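Local coordinates for protein 3,4-dihydroxy-2-butanone 4-phosphate synthase (Acinetobacter baumannii, PDB 6MNZ) that probably converts D-ribulose 5-phosphate to formate and 3,4-dihydroxy-2-butanone 4-phosphate, a metal-dependent step of riboflavin biosynthesis, at residues A[203-208]-A[226-231]. Sequence-based numbering, arbitrary orientation.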
ATOM      1  N   GLU A 203       9.932  19.265 -20.123  1.00 31.24           N
ATOM      2  CA  GLU A 203      10.521  17.933 -20.118  1.00 34.89           C
ATOM      3  C   GLU A 203       9.521  16.939 -20.689  1.00 37.87           C
ATOM      4  O   GLU A 203       8.328  16.998 -20.376  1.00 36.77           O
ATOM      5  CB  GLU A 203      10.927  17.504 -18.700  1.00 37.67           C
ATOM      6  CG  GLU A 203      11.829  18.491 -17.964  1.00 46.18           C
ATOM      7  CD  GLU A 203      12.079  18.089 -16.516  1.00 47.08           C
ATOM      8  OE1 GLU A 203      11.585  17.018 -16.101  1.00 40.53           O
ATOM      9  OE2 GLU A 203      12.698  18.879 -15.771  1.00 40.11           O
ATOM     10  N   GLN A 204      10.023  15.983 -21.469  1.00 33.73           N
ATOM     11  CA  GLN A 204       9.229  14.825 -21.873  1.00 36.68           C
ATOM     12  C   GLN A 204       9.252  13.813 -20.736  1.00 45.05           C
ATOM     13  O   GLN A 204      10.229  13.089 -20.534  1.00 48.52           O
ATOM     14  CB  GLN A 204       9.759  14.224 -23.168  1.00 50.20           C
ATOM     15  CG  GLN A 204       8.787  13.264 -23.831  1.00 58.19           C
ATOM     16  CD  GLN A 204       9.459  12.343 -24.830  1.00 73.32           C
ATOM     17  OE1 GLN A 204      10.496  11.749 -24.534  1.00 74.71           O
ATOM     18  NE2 GLN A 204       8.775  12.079 -25.935  1.00 76.25           N
ATOM     19  N   THR A 205       8.223  13.875 -19.895  1.00 41.32           N
ATOM     20  CA  THR A 205       8.172  13.066 -18.687  1.00 36.87           C
ATOM     21  C   THR A 205       7.449  11.740 -18.887  1.00 38.48           C
ATOM     22  O   THR A 205       7.697  10.800 -18.126  1.00 42.44           O
ATOM     23  CB  THR A 205       7.495  13.853 -17.561  1.00 36.01           C
ATOM     24  OG1 THR A 205       7.931  15.217 -17.603  1.00 41.66           O
ATOM     25  CG2 THR A 205       7.846  13.260 -16.208  1.00 49.02           C
ATOM     26  N   VAL A 206       6.638  11.610 -19.935  1.00 46.84           N
ATOM     27  CA  VAL A 206       5.786  10.444 -20.129  1.00 51.01           C
ATOM     28  C   VAL A 206       6.209   9.745 -21.414  1.00 46.23           C
ATOM     29  O   VAL A 206       6.628  10.399 -22.375  1.00 47.20           O
ATOM     30  CB  VAL A 206       4.294  10.835 -20.187  1.00 49.31           C
ATOM     31  CG1 VAL A 206       3.439   9.623 -20.528  1.00 42.68           C
ATOM     32  CG2 VAL A 206       3.852  11.460 -18.865  1.00 42.81           C
ATOM     33  N   GLU A 207       6.217   8.412 -21.381  1.00 36.27           N
ATOM     34  CA  GLU A 207       6.505   7.597 -22.553  1.00 47.49           C
ATOM     35  C   GLU A 207       5.483   6.475 -22.666  1.00 46.70           C
ATOM     36  O   GLU A 207       5.191   5.789 -21.682  1.00 38.19           O
ATOM     37  CB  GLU A 207       7.921   7.015 -22.491  1.00 56.81           C
ATOM     38  CG  GLU A 207       8.255   6.077 -23.639  1.00 69.12           C
ATOM     39  CD  GLU A 207       9.534   5.301 -23.398  1.00 72.36           C
ATOM     40  OE1 GLU A 207      10.214   5.589 -22.390  1.00 67.12           O
ATOM     41  OE2 GLU A 207       9.710   4.248 -24.046  1.00 59.22           O
ATOM     42  N   ARG A 208       5.067   6.198 -23.900  1.00 54.84           N
ATOM     43  CA  ARG A 208       4.151   5.108 -24.199  1.00 54.99           C
ATOM     44  C   ARG A 208       4.869   3.760 -24.183  1.00 53.84           C
ATOM     45  O   ARG A 208       6.060   3.654 -24.489  1.00 55.65           O
ATOM     46  CB  ARG A 208       3.483   5.321 -25.558  1.00 49.56           C
ATOM     47  CG  ARG A 208       4.451   5.451 -26.721  1.00 57.80           C
ATOM     48  CD  ARG A 208       3.817   6.218 -27.869  1.00 74.01           C
ATOM     49  NE  ARG A 208       2.670   5.505 -28.422  1.00 71.29           N
ATOM     50  CZ  ARG A 208       1.889   5.972 -29.389  1.00 54.50           C
ATOM     51  NH1 ARG A 208       2.116   7.174 -29.906  1.00 43.89           N
ATOM     52  NH2 ARG A 208       1.042   5.152 -29.996  1.00 54.66           N
ATOM     53  N   TYR A 226       0.980   4.134 -21.065  1.00 44.58           N
ATOM     54  CA  TYR A 226       2.055   5.093 -20.848  1.00 35.36           C
ATOM     55  C   TYR A 226       2.703   4.867 -19.488  1.00 40.56           C
ATOM     56  O   TYR A 226       2.078   4.341 -18.563  1.00 36.99           O
ATOM     57  CB  TYR A 226       1.534   6.529 -20.934  1.00 39.23           C
ATOM     58  CG  TYR A 226       1.098   6.934 -22.320  1.00 51.88           C
ATOM     59  CD1 TYR A 226      -0.191   6.676 -22.767  1.00 44.83           C
ATOM     60  CD2 TYR A 226       1.976   7.563 -23.188  1.00 51.88           C
ATOM     61  CE1 TYR A 226      -0.628   7.158 -23.984  1.00 35.04           C
ATOM     62  CE2 TYR A 226       1.540   8.069 -24.394  1.00 50.35           C
ATOM     63  CZ  TYR A 226       0.270   7.766 -24.833  1.00 44.06           C
ATOM     64  OH  TYR A 226      -0.106   8.096 -26.114  1.00 53.06           O
ATOM     65  N   ARG A 227       3.966   5.277 -19.376  1.00 40.02           N
ATOM     66  CA  ARG A 227       4.661   5.338 -18.097  1.00 37.85           C
ATOM     67  C   ARG A 227       5.380   6.672 -17.963  1.00 42.49           C
ATOM     68  O   ARG A 227       6.036   7.129 -18.905  1.00 43.76           O
ATOM     69  CB  ARG A 227       5.665   4.188 -17.960  1.00 44.95           C
ATOM     70  CG  ARG A 227       5.165   3.022 -17.124  1.00 51.75           C
ATOM     71  CD  ARG A 227       6.318   2.232 -16.526  1.00 69.59           C
ATOM     72  NE  ARG A 227       7.078   1.505 -17.541  1.00 69.22           N
ATOM     73  CZ  ARG A 227       6.878   0.230 -17.864  1.00 60.30           C
ATOM     74  NH1 ARG A 227       5.861  -0.446 -17.343  1.00 53.50           N
ATOM     75  NH2 ARG A 227       7.643  -0.344 -18.782  1.00 44.52           N
ATOM     76  N   GLU A 228       5.350   7.232 -16.756  1.00 48.21           N
ATOM     77  CA  GLU A 228       6.024   8.484 -16.448  1.00 39.80           C
ATOM     78  C   GLU A 228       7.298   8.232 -15.648  1.00 40.56           C
ATOM     79  O   GLU A 228       7.449   7.193 -14.999  1.00 49.68           O
ATOM     80  CB  GLU A 228       5.114   9.432 -15.665  1.00 42.13           C
ATOM     81  CG  GLU A 228       5.678  10.840 -15.557  1.00 39.74           C
ATOM     82  CD  GLU A 228       4.808  11.765 -14.737  1.00 39.14           C
ATOM     83  OE1 GLU A 228       4.310  11.311 -13.686  1.00 44.50           O
ATOM     84  OE2 GLU A 228       4.918  12.991 -14.946  1.00 40.25           O
ATOM     85  N   ILE A 229       8.259   9.150 -15.796  1.00 48.91           N
ATOM     86  CA  ILE A 229       9.497   9.077 -15.031  1.00 36.90           C
ATOM     87  C   ILE A 229       9.173   8.859 -13.564  1.00 39.23           C
ATOM     88  O   ILE A 229       8.377   9.596 -12.972  1.00 43.60           O
ATOM     89  CB  ILE A 229      10.316  10.367 -15.218  1.00 29.52           C
ATOM     90  CG1 ILE A 229      10.648  10.600 -16.693  1.00 32.51           C
ATOM     91  CG2 ILE A 229      11.583  10.319 -14.378  1.00 45.39           C
ATOM     92  CD1 ILE A 229      11.424   9.477 -17.348  1.00 33.89           C
ATOM     93  N   GLY A 230       9.899   7.936 -12.940  1.00 33.45           N
ATOM     94  CA  GLY A 230       9.739   7.644 -11.538  1.00 47.82           C
ATOM     95  C   GLY A 230       8.704   6.585 -11.225  1.00 44.09           C
ATOM     96  O   GLY A 230       8.823   5.915 -10.195  1.00 55.91           O
ATOM     97  N   ASN A 231       7.773   6.326 -12.148  1.00 45.55           N
ATOM     98  CA  ASN A 231       7.010   5.085 -12.189  1.00 51.30           C
ATOM     99  C   ASN A 231       6.441   4.751 -10.815  1.00 62.77           C
ATOM    100  O   ASN A 231       6.830   3.748 -10.206  1.00 76.71           O
ATOM    101  CB  ASN A 231       7.895   3.943 -12.694  1.00 56.82           C
ATOM    102  CG  ASN A 231       7.179   2.611 -12.699  1.00 73.90           C
ATOM    103  OD1 ASN A 231       6.508   2.263 -13.670  1.00 91.89           O
ATOM    104  ND2 ASN A 231       7.166   1.948 -11.548  1.00 74.09           N
TER
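The phenol ring of Tyr226 tilts across the neighbouring strand: its CD2 comes within 3.4 Å of Arg208 CA, its CE2 approaches Arg208 CB, and Val206 CG1 lies obliquely against the CG end of the ring. With CG beside its backbone N (chi1 -68°), the tyrosine leans over 206-208. Its OH sits over one face of the Arg208 guanidinium, offset toward the rim, and the two polar ends meet again at Asp336, whose OD2 hydrogen-bonds the hydroxyl and forms a salt bridge with Arg208 NH1. The side chain of Glu228 lies at the other end of the same face of the sheet, alongside that of Thr205 and pointing the same way. Thr205 CG2, held anti to the backbone N, is the branch that meets the acid's stem, 3.3 Å from Glu228 CG, while Val206 CG2 touches that stem from the next position.

Beneath these side chains, 206-208 and 226-228 pair as the open end of an antiparallel beta hairpin, remote from its connecting turn, and 206-215 is the outermost strand of the C-terminal sheet within the chain. Glu207 and Arg227 form the hydrogen-bonded pair, with N to O distances of 2.8 Å (Glu207 N to Arg227 O) and 2.7 Å (Arg227 N to Glu207 O), whereas Val206-Glu228 and Arg208-Tyr226 are non-hydrogen-bonded pairs.

Pairing continues beyond the strands, where Ile229 N donates to Thr205 O at 2.9 Å. Ile229 then enters a type II turn from Glu228 to Asn231, closed by Asn231 N on Glu228 O at 3.0 Å, with Gly230 accepting backbone angles awkward for other residues. Helix 320-336 packs on the Tyr226 and Glu228 face through Ile333 and Val329, and Leu138 of the N-terminal domain touches Thr205 and Glu228.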